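Local coordinates for immunomodulatory active chitinase (Trichuris suis, PDB 6G9C), which probably hydrolyses chitin as a secreted family 18 glycosidase and displays immunomodulatory properties in inflammatory lung disease, at residues 65-70 against 105-110; 162-167 against 202-207; 218-223 against 271-276. All blocks are in the same frame, centred on the assembly; numbering follows the deposited sequence.

Interaction 1 (65-70 against 105-110)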
ATOM      1  N   ILE A  65       4.416   8.355  10.539  1.00 25.32           N
ATOM      2  CA  ILE A  65       3.548   9.514  10.372  1.00 25.39           C
ATOM      3  C   ILE A  65       2.326   9.300  11.251  1.00 28.36           C
ATOM      4  O   ILE A  65       1.705   8.233  11.200  1.00 29.81           O
ATOM      5  CB  ILE A  65       3.135   9.725   8.909  1.00 28.87           C
ATOM      6  CG1 ILE A  65       4.322  10.271   8.090  1.00 27.75           C
ATOM      7  CG2 ILE A  65       1.939  10.675   8.845  1.00 27.28           C
ATOM      8  CD1 ILE A  65       4.083  10.192   6.615  1.00 31.45           C
ATOM      9  N   PHE A  66       1.980  10.311  12.045  1.00 25.69           N
ATOM     10  CA  PHE A  66       0.789  10.274  12.892  1.00 26.84           C
ATOM     11  C   PHE A  66      -0.264  11.166  12.250  1.00 30.05           C
ATOM     12  O   PHE A  66      -0.008  12.349  11.990  1.00 28.42           O
ATOM     13  CB  PHE A  66       1.103  10.737  14.316  1.00 22.36           C
ATOM     14  CG  PHE A  66       2.145   9.902  14.995  1.00 26.60           C
ATOM     15  CD1 PHE A  66       3.493  10.183  14.827  1.00 26.76           C
ATOM     16  CD2 PHE A  66       1.781   8.816  15.778  1.00 27.70           C
ATOM     17  CE1 PHE A  66       4.462   9.402  15.424  1.00 25.96           C
ATOM     18  CE2 PHE A  66       2.746   8.031  16.389  1.00 27.40           C
ATOM     19  CZ  PHE A  66       4.088   8.320  16.199  1.00 24.33           C
ATOM     20  N   TYR A  67      -1.436  10.596  11.970  1.00 25.89           N
ATOM     21  CA  TYR A  67      -2.487  11.313  11.254  1.00 28.37           C
ATOM     22  C   TYR A  67      -3.430  11.972  12.259  1.00 26.36           C
ATOM     23  O   TYR A  67      -4.229  11.287  12.913  1.00 24.85           O
ATOM     24  CB  TYR A  67      -3.233  10.362  10.326  1.00 26.55           C
ATOM     25  CG  TYR A  67      -4.101  11.074   9.323  1.00 29.53           C
ATOM     26  CD1 TYR A  67      -5.302  11.665   9.711  1.00 29.24           C
ATOM     27  CD2 TYR A  67      -3.711  11.191   7.981  1.00 30.48           C
ATOM     28  CE1 TYR A  67      -6.101  12.328   8.805  1.00 30.58           C
ATOM     29  CE2 TYR A  67      -4.513  11.858   7.066  1.00 35.59           C
ATOM     30  CZ  TYR A  67      -5.701  12.427   7.487  1.00 33.25           C
ATOM     31  OH  TYR A  67      -6.506  13.086   6.593  1.00 36.79           O
ATOM     32  N   ALA A  68      -3.348  13.301  12.375  1.00 24.54           N
ATOM     33  CA  ALA A  68      -4.218  14.067  13.269  1.00 27.69           C
ATOM     34  C   ALA A  68      -5.324  14.748  12.465  1.00 30.02           C
ATOM     35  O   ALA A  68      -5.027  15.512  11.539  1.00 32.49           O
ATOM     36  CB  ALA A  68      -3.404  15.106  14.042  1.00 26.08           C
ATOM     37  N   PHE A  69      -6.601  14.500  12.807  1.00 27.00           N
ATOM     38  CA  PHE A  69      -7.109  13.549  13.818  1.00 28.88           C
ATOM     39  C   PHE A  69      -8.320  12.810  13.261  1.00 30.01           C
ATOM     40  O   PHE A  69      -9.020  13.320  12.382  1.00 32.55           O
ATOM     41  CB  PHE A  69      -7.583  14.251  15.093  1.00 29.07           C
ATOM     42  CG  PHE A  69      -6.497  14.898  15.898  1.00 29.17           C
ATOM     43  CD1 PHE A  69      -5.634  14.133  16.663  1.00 23.65           C
ATOM     44  CD2 PHE A  69      -6.380  16.287  15.927  1.00 28.50           C
ATOM     45  CE1 PHE A  69      -4.638  14.739  17.427  1.00 24.98           C
ATOM     46  CE2 PHE A  69      -5.389  16.908  16.684  1.00 28.33           C
ATOM     47  CZ  PHE A  69      -4.513  16.124  17.432  1.00 27.59           C
ATOM     48  N   ALA A  70      -8.625  11.639  13.820  1.00 28.59           N
ATOM     49  CA  ALA A  70      -9.944  11.063  13.636  1.00 34.57           C
ATOM     50  C   ALA A  70     -10.926  11.718  14.609  1.00 37.37           C
ATOM     51  O   ALA A  70     -10.558  12.562  15.431  1.00 35.17           O
ATOM     52  CB  ALA A  70      -9.908   9.545  13.832  1.00 31.48           C
ATOM     53  N   VAL A 105       2.109   4.413   9.227  1.00 27.70           N
ATOM     54  CA  VAL A 105       1.149   5.505   9.373  1.00 26.15           C
ATOM     55  C   VAL A 105       0.154   5.122  10.460  1.00 27.29           C
ATOM     56  O   VAL A 105      -0.563   4.120  10.326  1.00 27.61           O
ATOM     57  CB  VAL A 105       0.417   5.803   8.055  1.00 31.02           C
ATOM     58  CG1 VAL A 105      -0.512   7.001   8.223  1.00 30.45           C
ATOM     59  CG2 VAL A 105       1.412   6.054   6.925  1.00 30.01           C
ATOM     60  N   LEU A 106       0.090   5.932  11.517  1.00 24.60           N
ATOM     61  CA  LEU A 106      -0.795   5.697  12.651  1.00 25.12           C
ATOM     62  C   LEU A 106      -1.886   6.755  12.658  1.00 31.96           C
ATOM     63  O   LEU A 106      -1.673   7.889  12.222  1.00 29.71           O
ATOM     64  CB  LEU A 106      -0.028   5.741  13.980  1.00 25.87           C
ATOM     65  CG  LEU A 106       0.996   4.638  14.280  1.00 27.26           C
ATOM     66  CD1 LEU A 106       2.350   4.949  13.629  1.00 31.44           C
ATOM     67  CD2 LEU A 106       1.149   4.475  15.786  1.00 27.64           C
ATOM     68  N   LEU A 107      -3.064   6.379  13.133  1.00 24.16           N
ATOM     69  CA  LEU A 107      -4.179   7.305  13.264  1.00 25.65           C
ATOM     70  C   LEU A 107      -4.209   7.863  14.679  1.00 34.83           C
ATOM     71  O   LEU A 107      -4.224   7.096  15.646  1.00 28.85           O
ATOM     72  CB  LEU A 107      -5.504   6.599  12.954  1.00 26.24           C
ATOM     73  CG  LEU A 107      -6.769   7.466  13.006  1.00 24.93           C
ATOM     74  CD1 LEU A 107      -6.670   8.623  11.971  1.00 27.03           C
ATOM     75  CD2 LEU A 107      -7.999   6.598  12.757  1.00 27.05           C
ATOM     76  N   SER A 108      -4.231   9.192  14.797  1.00 29.98           N
ATOM     77  CA  SER A 108      -4.320   9.860  16.091  1.00 23.56           C
ATOM     78  C   SER A 108      -5.756  10.259  16.391  1.00 27.35           C
ATOM     79  O   SER A 108      -6.522  10.617  15.492  1.00 29.99           O
ATOM     80  CB  SER A 108      -3.420  11.107  16.126  1.00 28.79           C
ATOM     81  OG  SER A 108      -2.042  10.752  16.086  1.00 30.19           O
ATOM     82  N   LEU A 109      -6.117  10.190  17.681  1.00 28.97           N
ATOM     83  CA  LEU A 109      -7.447  10.533  18.159  1.00 29.32           C
ATOM     84  C   LEU A 109      -7.326  11.452  19.366  1.00 26.73           C
ATOM     85  O   LEU A 109      -6.568  11.168  20.299  1.00 30.89           O
ATOM     86  CB  LEU A 109      -8.245   9.274  18.532  1.00 27.14           C
ATOM     87  CG  LEU A 109      -9.687   9.567  18.891  1.00 32.94           C
ATOM     88  CD1 LEU A 109     -10.423  10.016  17.636  1.00 34.52           C
ATOM     89  CD2 LEU A 109     -10.345   8.316  19.487  1.00 33.82           C
ATOM     90  N   GLY A 110      -8.084  12.539  19.356  1.00 29.74           N
ATOM     91  CA  GLY A 110      -8.075  13.450  20.480  1.00 34.02           C
ATOM     92  C   GLY A 110      -7.520  14.804  20.087  1.00 33.53           C
ATOM     93  O   GLY A 110      -8.036  15.448  19.169  1.00 30.67           O
TER
HETATM   94  O   HOH W   1     -10.294  13.666  17.833  1.00 32.72           O
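The ring of Phe-69 lies over the carbonyl of Gly-110, whose O sits 3.5 Å above the ring plane, over its centre. Ala-68 CB covers the opposite face in the same central way, so the phenyl is held between a methyl and a peptide oxygen. This is a pair of neighbouring parallel strands in the TIM barrel of a family 18 glycosidase, and the peptide joining Ala-68 to Phe-69 is cis, as in other chitinases of this family. Ile-65, Phe-66 and Tyr-67 run in step with Val-105, Leu-106 and Leu-107. Leu-106 N bonds to Ile-65 O at 2.8 Å, and Tyr-67 N to Leu-106 O at 2.7 Å. In the third bond, Ser-108 N meets Tyr-67 O. Beyond it strand 64-72 has one residue more than its neighbour, past the cis peptide, and it is Ala-70 N, not Phe-69 N, that bonds to Ser-108 O.

Phe-66 and Leu-106 extend side by side on one face, the leucine CD2 lying 3.9 Å from the phenylalanine CE2. On the other face Leu-107 has its CG anti to the backbone N (chi1 -178°), which brings both of its methyls against Ala-70 CB; CD2 is the nearer, at 3.7 Å. Tyr-67 swings away toward helix 85-94, where its hydroxyl bonds to Asp-85. Ser-108 CB touches Phe-69 CD1, while its OG is hydrogen-bonded to Asp-149 on strand 147-151, in the Asp-Gly-Phe-Asp-Leu-Asp-Trp-Glu run that is the family's signature. At the far end a single water closes the pair, donating to Ala-70 O at 2.7 Å and accepting from Gly-110 N.

Interaction 2 (162-167 against 202-207)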
ATOM      1  N   ASN A 162      -9.122   4.421  34.785  1.00 40.02           N
ATOM      2  CA  ASN A 162      -9.802   4.147  33.519  1.00 40.59           C
ATOM      3  C   ASN A 162      -8.850   4.259  32.338  1.00 39.33           C
ATOM      4  O   ASN A 162      -8.924   3.470  31.385  1.00 41.13           O
ATOM      5  CB  ASN A 162     -10.974   5.108  33.362  1.00 41.81           C
ATOM      6  CG  ASN A 162     -12.009   4.927  34.456  1.00 46.31           C
ATOM      7  OD1 ASN A 162     -12.162   3.830  35.000  1.00 46.56           O
ATOM      8  ND2 ASN A 162     -12.732   5.994  34.780  1.00 44.72           N
ATOM      9  N   TYR A 163      -7.946   5.237  32.385  1.00 32.60           N
ATOM     10  CA  TYR A 163      -7.012   5.428  31.276  1.00 33.95           C
ATOM     11  C   TYR A 163      -6.114   4.207  31.102  1.00 38.93           C
ATOM     12  O   TYR A 163      -5.864   3.755  29.975  1.00 35.19           O
ATOM     13  CB  TYR A 163      -6.180   6.681  31.520  1.00 33.38           C
ATOM     14  CG  TYR A 163      -5.216   7.004  30.402  1.00 35.35           C
ATOM     15  CD1 TYR A 163      -5.621   7.746  29.303  1.00 37.55           C
ATOM     16  CD2 TYR A 163      -3.895   6.574  30.454  1.00 34.86           C
ATOM     17  CE1 TYR A 163      -4.731   8.059  28.274  1.00 32.40           C
ATOM     18  CE2 TYR A 163      -3.003   6.880  29.434  1.00 31.72           C
ATOM     19  CZ  TYR A 163      -3.426   7.614  28.351  1.00 35.58           C
ATOM     20  OH  TYR A 163      -2.522   7.903  27.350  1.00 30.72           O
ATOM     21  N   LEU A 164      -5.623   3.658  32.215  1.00 37.81           N
ATOM     22  CA  LEU A 164      -4.785   2.467  32.156  1.00 42.59           C
ATOM     23  C   LEU A 164      -5.569   1.266  31.643  1.00 40.84           C
ATOM     24  O   LEU A 164      -5.065   0.486  30.825  1.00 37.27           O
ATOM     25  CB  LEU A 164      -4.203   2.175  33.539  1.00 40.96           C
ATOM     26  CG  LEU A 164      -3.454   0.844  33.663  1.00 40.94           C
ATOM     27  CD1 LEU A 164      -2.239   0.866  32.753  1.00 37.89           C
ATOM     28  CD2 LEU A 164      -3.073   0.519  35.101  1.00 41.42           C
ATOM     29  N   LEU A 165      -6.806   1.097  32.122  1.00 38.44           N
ATOM     30  CA  LEU A 165      -7.657   0.017  31.628  1.00 40.55           C
ATOM     31  C   LEU A 165      -7.890   0.153  30.127  1.00 41.00           C
ATOM     32  O   LEU A 165      -7.758  -0.819  29.372  1.00 37.23           O
ATOM     33  CB  LEU A 165      -8.984   0.013  32.379  1.00 39.52           C
ATOM     34  CG  LEU A 165      -8.951  -0.576  33.793  1.00 44.29           C
ATOM     35  CD1 LEU A 165     -10.193  -0.168  34.581  1.00 46.73           C
ATOM     36  CD2 LEU A 165      -8.779  -2.100  33.781  1.00 45.39           C
ATOM     37  N   LEU A 166      -8.236   1.360  29.675  1.00 33.78           N
ATOM     38  CA  LEU A 166      -8.389   1.597  28.243  1.00 32.54           C
ATOM     39  C   LEU A 166      -7.143   1.154  27.471  1.00 33.65           C
ATOM     40  O   LEU A 166      -7.242   0.431  26.468  1.00 30.60           O
ATOM     41  CB  LEU A 166      -8.693   3.075  27.993  1.00 31.59           C
ATOM     42  CG  LEU A 166      -8.728   3.541  26.534  1.00 33.26           C
ATOM     43  CD1 LEU A 166      -9.852   2.862  25.781  1.00 35.64           C
ATOM     44  CD2 LEU A 166      -8.886   5.047  26.478  1.00 38.78           C
ATOM     45  N   CYS A 167      -5.955   1.554  27.937  1.00 32.70           N
ATOM     46  CA  CYS A 167      -4.734   1.202  27.210  1.00 33.87           C
ATOM     47  C   CYS A 167      -4.451  -0.300  27.260  1.00 34.53           C
ATOM     48  O   CYS A 167      -4.055  -0.890  26.247  1.00 33.42           O
ATOM     49  CB  CYS A 167      -3.545   1.990  27.752  1.00 34.84           C
ATOM     50  SG  CYS A 167      -3.626   3.749  27.379  1.00 32.77           S
ATOM     51  N   GLY A 202      -2.599  11.761  36.306  1.00 47.10           N
ATOM     52  CA  GLY A 202      -3.357  11.062  35.283  1.00 44.91           C
ATOM     53  C   GLY A 202      -2.787   9.767  34.738  1.00 42.99           C
ATOM     54  O   GLY A 202      -3.522   8.982  34.127  1.00 39.07           O
ATOM     55  N   TYR A 203      -1.498   9.512  34.952  1.00 42.78           N
ATOM     56  CA  TYR A 203      -0.790   8.439  34.263  1.00 41.21           C
ATOM     57  C   TYR A 203      -0.134   7.493  35.256  1.00 44.13           C
ATOM     58  O   TYR A 203       0.720   7.913  36.044  1.00 47.53           O
ATOM     59  CB  TYR A 203       0.285   8.998  33.345  1.00 34.58           C
ATOM     60  CG  TYR A 203      -0.177   9.956  32.270  1.00 38.02           C
ATOM     61  CD1 TYR A 203      -0.316  11.318  32.531  1.00 38.98           C
ATOM     62  CD2 TYR A 203      -0.425   9.503  30.975  1.00 36.01           C
ATOM     63  CE1 TYR A 203      -0.708  12.203  31.532  1.00 34.65           C
ATOM     64  CE2 TYR A 203      -0.806  10.379  29.971  1.00 37.88           C
ATOM     65  CZ  TYR A 203      -0.943  11.731  30.250  1.00 32.20           C
ATOM     66  OH  TYR A 203      -1.328  12.601  29.246  1.00 35.29           O
ATOM     67  N   ASP A 204      -0.501   6.212  35.187  1.00 38.52           N
ATOM     68  CA  ASP A 204       0.204   5.152  35.912  1.00 40.96           C
ATOM     69  C   ASP A 204       1.398   4.769  35.046  1.00 45.71           C
ATOM     70  O   ASP A 204       1.300   3.927  34.146  1.00 39.18           O
ATOM     71  CB  ASP A 204      -0.728   3.967  36.175  1.00 41.63           C
ATOM     72  CG  ASP A 204      -0.114   2.914  37.093  1.00 46.02           C
ATOM     73  OD1 ASP A 204       1.118   2.707  37.024  1.00 46.65           O
ATOM     74  OD2 ASP A 204      -0.864   2.281  37.875  1.00 46.92           O
ATOM     75  N   VAL A 205       2.540   5.404  35.302  1.00 40.17           N
ATOM     76  CA  VAL A 205       3.643   5.378  34.339  1.00 39.88           C
ATOM     77  C   VAL A 205       4.245   3.978  34.198  1.00 45.73           C
ATOM     78  O   VAL A 205       4.426   3.527  33.056  1.00 39.87           O
ATOM     79  CB  VAL A 205       4.719   6.423  34.689  1.00 40.72           C
ATOM     80  CG1 VAL A 205       5.909   6.298  33.747  1.00 43.47           C
ATOM     81  CG2 VAL A 205       4.130   7.827  34.592  1.00 41.58           C
ATOM     82  N   PRO A 206       4.556   3.247  35.281  1.00 45.08           N
ATOM     83  CA  PRO A 206       5.125   1.900  35.077  1.00 48.66           C
ATOM     84  C   PRO A 206       4.166   0.931  34.409  1.00 47.74           C
ATOM     85  O   PRO A 206       4.600   0.088  33.614  1.00 46.10           O
ATOM     86  CB  PRO A 206       5.492   1.452  36.500  1.00 44.83           C
ATOM     87  CG  PRO A 206       5.600   2.715  37.279  1.00 47.08           C
ATOM     88  CD  PRO A 206       4.551   3.604  36.717  1.00 37.42           C
ATOM     89  N   ALA A 207       2.869   1.026  34.701  1.00 47.94           N
ATOM     90  CA  ALA A 207       1.919   0.124  34.060  1.00 47.63           C
ATOM     91  C   ALA A 207       1.759   0.457  32.583  1.00 41.35           C
ATOM     92  O   ALA A 207       1.675  -0.446  31.740  1.00 37.81           O
ATOM     93  CB  ALA A 207       0.574   0.181  34.778  1.00 42.34           C
TER
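Helix 162-167 runs past the short break between two helices at 202-207, the nearest pair of CA atoms being Leu-164 and Asp-204, 6.8 Å apart, with no hydrogen bond crossing the gap. The side chains that fill it are two tyrosines and a leucine set against an alanine. Tyr-203 turns an edge toward the face of Tyr-163, a T-shaped pair with centroids 5.5 Å apart and planes at 75°. The touching edge is the CD2-CE2 side of Tyr-203: CD2 comes to 4.0 Å from CE2 of Tyr-163, and CE2 lies about as far from the Tyr-163 hydroxyl. The sulfur of Cys-167, one helical turn on, sits over the other face of the Tyr-163 ring, 3.8 Å above its plane and toward the rim.

In the TIM barrel, helix 160-181 and helix 205-211, the latter preceded by the short helix 196-202, lie outside the strands, following strands 147-151 and 187-193, and this contact joins them there. Tyr-203 reaches back inward from the link, its OH accepting a hydrogen bond from Ser-193 N, and Trp-258 meets its ring edge-to-face. The Tyr-163 ring also meets that of Trp-152.

Farther out, Leu-164 carries its CG opposite the backbone N (chi1 172°), and this sends both methyls across to Ala-207 CB, CD1 at 3.5 Å and CD2 at 3.7 Å. Leu-208, the next residue of the second helix, touches Leu-164 and Tyr-163 as well. Asp-204 occupies the N-cap of that helix. Its OD1 accepts a weak bond from Ala-207 N at 3.4 Å, while OD2 lies 4.0 Å from Leu-164 CD2, in van der Waals range of the leucine.

Interaction 3 (218-223 against 271-276). With EDO (1,2-ethanediol), chain D; EDO (1,2-ethanediol), chain E.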
ATOM      1  N   MET A 218       4.911  15.582  24.927  1.00 25.73           N
ATOM      2  CA  MET A 218       4.502  16.891  24.420  1.00 28.19           C
ATOM      3  C   MET A 218       5.208  18.005  25.194  1.00 28.27           C
ATOM      4  O   MET A 218       4.583  18.829  25.857  1.00 28.49           O
ATOM      5  CB  MET A 218       2.987  17.041  24.502  1.00 28.84           C
ATOM      6  CG  MET A 218       2.237  16.095  23.564  1.00 32.32           C
ATOM      7  SD  MET A 218       0.457  16.104  23.860  1.00 37.43           S
ATOM      8  CE  MET A 218       0.016  17.737  23.277  1.00 39.47           C
ATOM      9  N   CYS A 219       6.539  18.025  25.068  1.00 28.69           N
ATOM     10  CA  CYS A 219       7.364  18.990  25.790  1.00 28.91           C
ATOM     11  C   CYS A 219       7.445  20.279  24.968  1.00 27.30           C
ATOM     12  O   CYS A 219       8.473  20.659  24.412  1.00 30.32           O
ATOM     13  CB  CYS A 219       8.736  18.400  26.095  1.00 29.49           C
ATOM     14  SG  CYS A 219       9.465  17.515  24.695  1.00 31.13           S
ATOM     15  N   TYR A 220       6.291  20.930  24.882  1.00 27.46           N
ATOM     16  CA  TYR A 220       6.122  22.226  24.246  1.00 29.70           C
ATOM     17  C   TYR A 220       4.820  22.812  24.777  1.00 30.97           C
ATOM     18  O   TYR A 220       4.133  22.199  25.605  1.00 28.55           O
ATOM     19  CB  TYR A 220       6.143  22.131  22.710  1.00 27.58           C
ATOM     20  CG  TYR A 220       5.404  20.947  22.112  1.00 24.40           C
ATOM     21  CD1 TYR A 220       4.009  20.873  22.154  1.00 27.60           C
ATOM     22  CD2 TYR A 220       6.097  19.923  21.481  1.00 27.88           C
ATOM     23  CE1 TYR A 220       3.319  19.784  21.591  1.00 25.97           C
ATOM     24  CE2 TYR A 220       5.428  18.834  20.924  1.00 27.47           C
ATOM     25  CZ  TYR A 220       4.046  18.769  20.983  1.00 27.80           C
ATOM     26  OH  TYR A 220       3.399  17.695  20.412  1.00 26.34           O
ATOM     27  N   ASP A 221       4.489  24.015  24.309  1.00 27.50           N
ATOM     28  CA  ASP A 221       3.408  24.810  24.899  1.00 28.25           C
ATOM     29  C   ASP A 221       3.634  25.068  26.389  1.00 32.37           C
ATOM     30  O   ASP A 221       2.671  25.191  27.150  1.00 31.56           O
ATOM     31  CB  ASP A 221       2.032  24.157  24.712  1.00 30.78           C
ATOM     32  CG  ASP A 221       1.683  23.909  23.275  1.00 33.89           C
ATOM     33  OD1 ASP A 221       2.183  24.623  22.383  1.00 29.38           O
ATOM     34  OD2 ASP A 221       0.874  22.991  23.033  1.00 31.32           O
ATOM     35  N   PHE A 222       4.891  25.149  26.837  1.00 29.79           N
ATOM     36  CA  PHE A 222       5.130  25.478  28.243  1.00 29.46           C
ATOM     37  C   PHE A 222       4.703  26.903  28.557  1.00 32.23           C
ATOM     38  O   PHE A 222       4.283  27.194  29.685  1.00 33.60           O
ATOM     39  CB  PHE A 222       6.609  25.289  28.597  1.00 30.35           C
ATOM     40  CG  PHE A 222       7.047  23.856  28.630  1.00 28.64           C
ATOM     41  CD1 PHE A 222       6.590  22.993  29.627  1.00 28.12           C
ATOM     42  CD2 PHE A 222       7.912  23.367  27.670  1.00 26.40           C
ATOM     43  CE1 PHE A 222       6.997  21.669  29.665  1.00 30.46           C
ATOM     44  CE2 PHE A 222       8.323  22.035  27.697  1.00 26.30           C
ATOM     45  CZ  PHE A 222       7.866  21.188  28.694  1.00 29.58           C
ATOM     46  N   HIS A 223       4.810  27.797  27.570  1.00 26.57           N
ATOM     47  CA  HIS A 223       4.449  29.196  27.700  1.00 29.82           C
ATOM     48  C   HIS A 223       3.782  29.645  26.411  1.00 32.14           C
ATOM     49  O   HIS A 223       4.040  29.094  25.339  1.00 32.67           O
ATOM     50  CB  HIS A 223       5.691  30.041  28.019  1.00 32.22           C
ATOM     51  CG  HIS A 223       6.371  29.617  29.278  1.00 36.38           C
ATOM     52  ND1 HIS A 223       5.853  29.894  30.526  1.00 37.25           N
ATOM     53  CD2 HIS A 223       7.484  28.878  29.485  1.00 33.80           C
ATOM     54  CE1 HIS A 223       6.640  29.370  31.450  1.00 38.95           C
ATOM     55  NE2 HIS A 223       7.635  28.745  30.845  1.00 34.93           N
ATOM     56  N   GLY A 271       9.288  15.571  21.867  1.00 26.38           N
ATOM     57  CA  GLY A 271       8.536  16.374  20.916  1.00 25.05           C
ATOM     58  C   GLY A 271       9.289  17.635  20.504  1.00 29.19           C
ATOM     59  O   GLY A 271       9.894  18.327  21.325  1.00 27.21           O
ATOM     60  N   LEU A 272       9.208  17.947  19.215  1.00 24.78           N
ATOM     61  CA  LEU A 272       9.890  19.109  18.626  1.00 25.93           C
ATOM     62  C   LEU A 272       8.852  19.961  17.906  1.00 24.69           C
ATOM     63  O   LEU A 272       8.229  19.482  16.935  1.00 24.72           O
ATOM     64  CB  LEU A 272      10.993  18.692  17.647  1.00 24.79           C
ATOM     65  CG  LEU A 272      12.033  17.680  18.130  1.00 30.55           C
ATOM     66  CD1 LEU A 272      12.922  17.287  16.969  1.00 27.93           C
ATOM     67  CD2 LEU A 272      12.860  18.245  19.266  1.00 35.84           C
ATOM     68  N   PRO A 273       8.619  21.199  18.332  1.00 24.61           N
ATOM     69  CA  PRO A 273       7.641  22.046  17.638  1.00 22.41           C
ATOM     70  C   PRO A 273       8.263  22.711  16.422  1.00 26.18           C
ATOM     71  O   PRO A 273       9.392  23.197  16.482  1.00 29.95           O
ATOM     72  CB  PRO A 273       7.280  23.097  18.692  1.00 24.70           C
ATOM     73  CG  PRO A 273       8.512  23.201  19.543  1.00 26.57           C
ATOM     74  CD  PRO A 273       9.160  21.846  19.545  1.00 28.25           C
ATOM     75  N   THR A 274       7.511  22.765  15.316  1.00 24.09           N
ATOM     76  CA  THR A 274       7.935  23.568  14.162  1.00 22.10           C
ATOM     77  C   THR A 274       7.119  24.846  14.039  1.00 27.64           C
ATOM     78  O   THR A 274       7.215  25.544  13.016  1.00 27.97           O
ATOM     79  CB  THR A 274       7.846  22.767  12.861  1.00 26.05           C
ATOM     80  OG1 THR A 274       6.531  22.215  12.722  1.00 26.82           O
ATOM     81  CG2 THR A 274       8.888  21.651  12.837  1.00 26.40           C
ATOM     82  N   TYR A 275       6.308  25.155  15.053  1.00 22.15           N
ATOM     83  CA  TYR A 275       5.584  26.406  15.206  1.00 23.35           C
ATOM     84  C   TYR A 275       6.177  27.178  16.375  1.00 25.33           C
ATOM     85  O   TYR A 275       6.984  26.658  17.158  1.00 28.29           O
ATOM     86  CB  TYR A 275       4.086  26.174  15.452  1.00 23.72           C
ATOM     87  CG  TYR A 275       3.881  25.496  16.792  1.00 25.03           C
ATOM     88  CD1 TYR A 275       4.083  24.130  16.922  1.00 25.40           C
ATOM     89  CD2 TYR A 275       3.592  26.233  17.931  1.00 26.07           C
ATOM     90  CE1 TYR A 275       3.950  23.490  18.161  1.00 23.19           C
ATOM     91  CE2 TYR A 275       3.461  25.609  19.173  1.00 26.35           C
ATOM     92  CZ  TYR A 275       3.652  24.241  19.272  1.00 26.71           C
ATOM     93  OH  TYR A 275       3.545  23.627  20.482  1.00 29.61           O
ATOM     94  N   GLY A 276       5.755  28.443  16.477  1.00 24.15           N
ATOM     95  CA  GLY A 276       6.074  29.263  17.623  1.00 27.86           C
ATOM     96  C   GLY A 276       4.807  29.868  18.208  1.00 27.24           C
ATOM     97  O   GLY A 276       3.713  29.736  17.647  1.00 25.97           O
TER
HETATM   98  C1  EDO D 502       0.176  20.635  19.601  1.00 39.17           C
HETATM   99  O1  EDO D 502      -0.492  20.049  20.713  1.00 35.44           O
HETATM  100  C2  EDO D 502       0.773  21.986  19.990  1.00 33.02           C
HETATM  101  O2  EDO D 502      -0.225  22.807  20.602  1.00 33.74           O
HETATM  102  C1  EDO E 503      -1.535  16.403  19.482  1.00 43.73           C
HETATM  103  O1  EDO E 503      -1.947  17.583  20.223  1.00 34.76           O
HETATM  104  C2  EDO E 503      -0.115  15.948  19.841  1.00 43.08           C
HETATM  105  O2  EDO E 503       0.801  17.063  19.707  1.00 38.61           O
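Residues 218-221, Met-Cys-Tyr-Asp, match the Met-x-Tyr-Asp motif that lines the substrate cleft of family 18 chitinases, and here they meet Tyr-275 beside two bound ethanediols, probably from the crystallisation liquor. The Tyr-275 hydroxyl donates a hydrogen bond to Asp-221 OD1, 2.5 Å away, approaching from above the carboxylate plane, 47° out of it. The same OD1 takes a salt bridge from Arg-277, while OD2 accepts from one ethanediol at 2.7 Å; both carboxylate oxygens are thus engaged.

Tyr-220 and Tyr-275 cross at about a right angle, and the Tyr-275 OH comes within 3.3 Å of Tyr-220 CD1. With its CG lodged between the backbone N and carbonyl carbon (chi1 41°), Tyr-220 lies back over its own chain: the carbonyl carbon of Met-218 is above the ring centre. The ring's CE2 edge lies 4.0 Å from Gly-271 CA, and its OH shares a hydrogen bond with the second ethanediol at 2.8 Å. Cys-219, the centre of an inverse gamma turn, puts SG 3.4 Å from Gly-271 N. Glu-153, the last residue of the family signature, also bonds an ethanediol.

Around this, 218-223 leaves the end of strand 214-218, Cys-219 packs on helix 251-261, and strand 268-281 runs on beside strand 364-368, whose Phe-366 and Trp-368 touch Tyr-220.

Along the chain the three contacts come in series, all within the glycosidase barrel. Interaction 1 pairs strands 64-72 and 104-110; interaction 3 lies farther round the barrel, where strand 214-218 gives way to a loop beside strand 268-281. The centres of interactions 1 and 3 are about 18 Å apart. Interaction 2 belongs to the outer layer, joining helices 160-181 and 205-211, its centre about 20 Å from that of interaction 1 and 24 Å from that of interaction 3. None touches another. Strand 147-151 and its following loop connect them: Asp-149 bonds to Ser-108, Trp-152 meets Tyr-163, and Glu-153 packs on Met-218, linking wall, outer helices and probable substrate cleft.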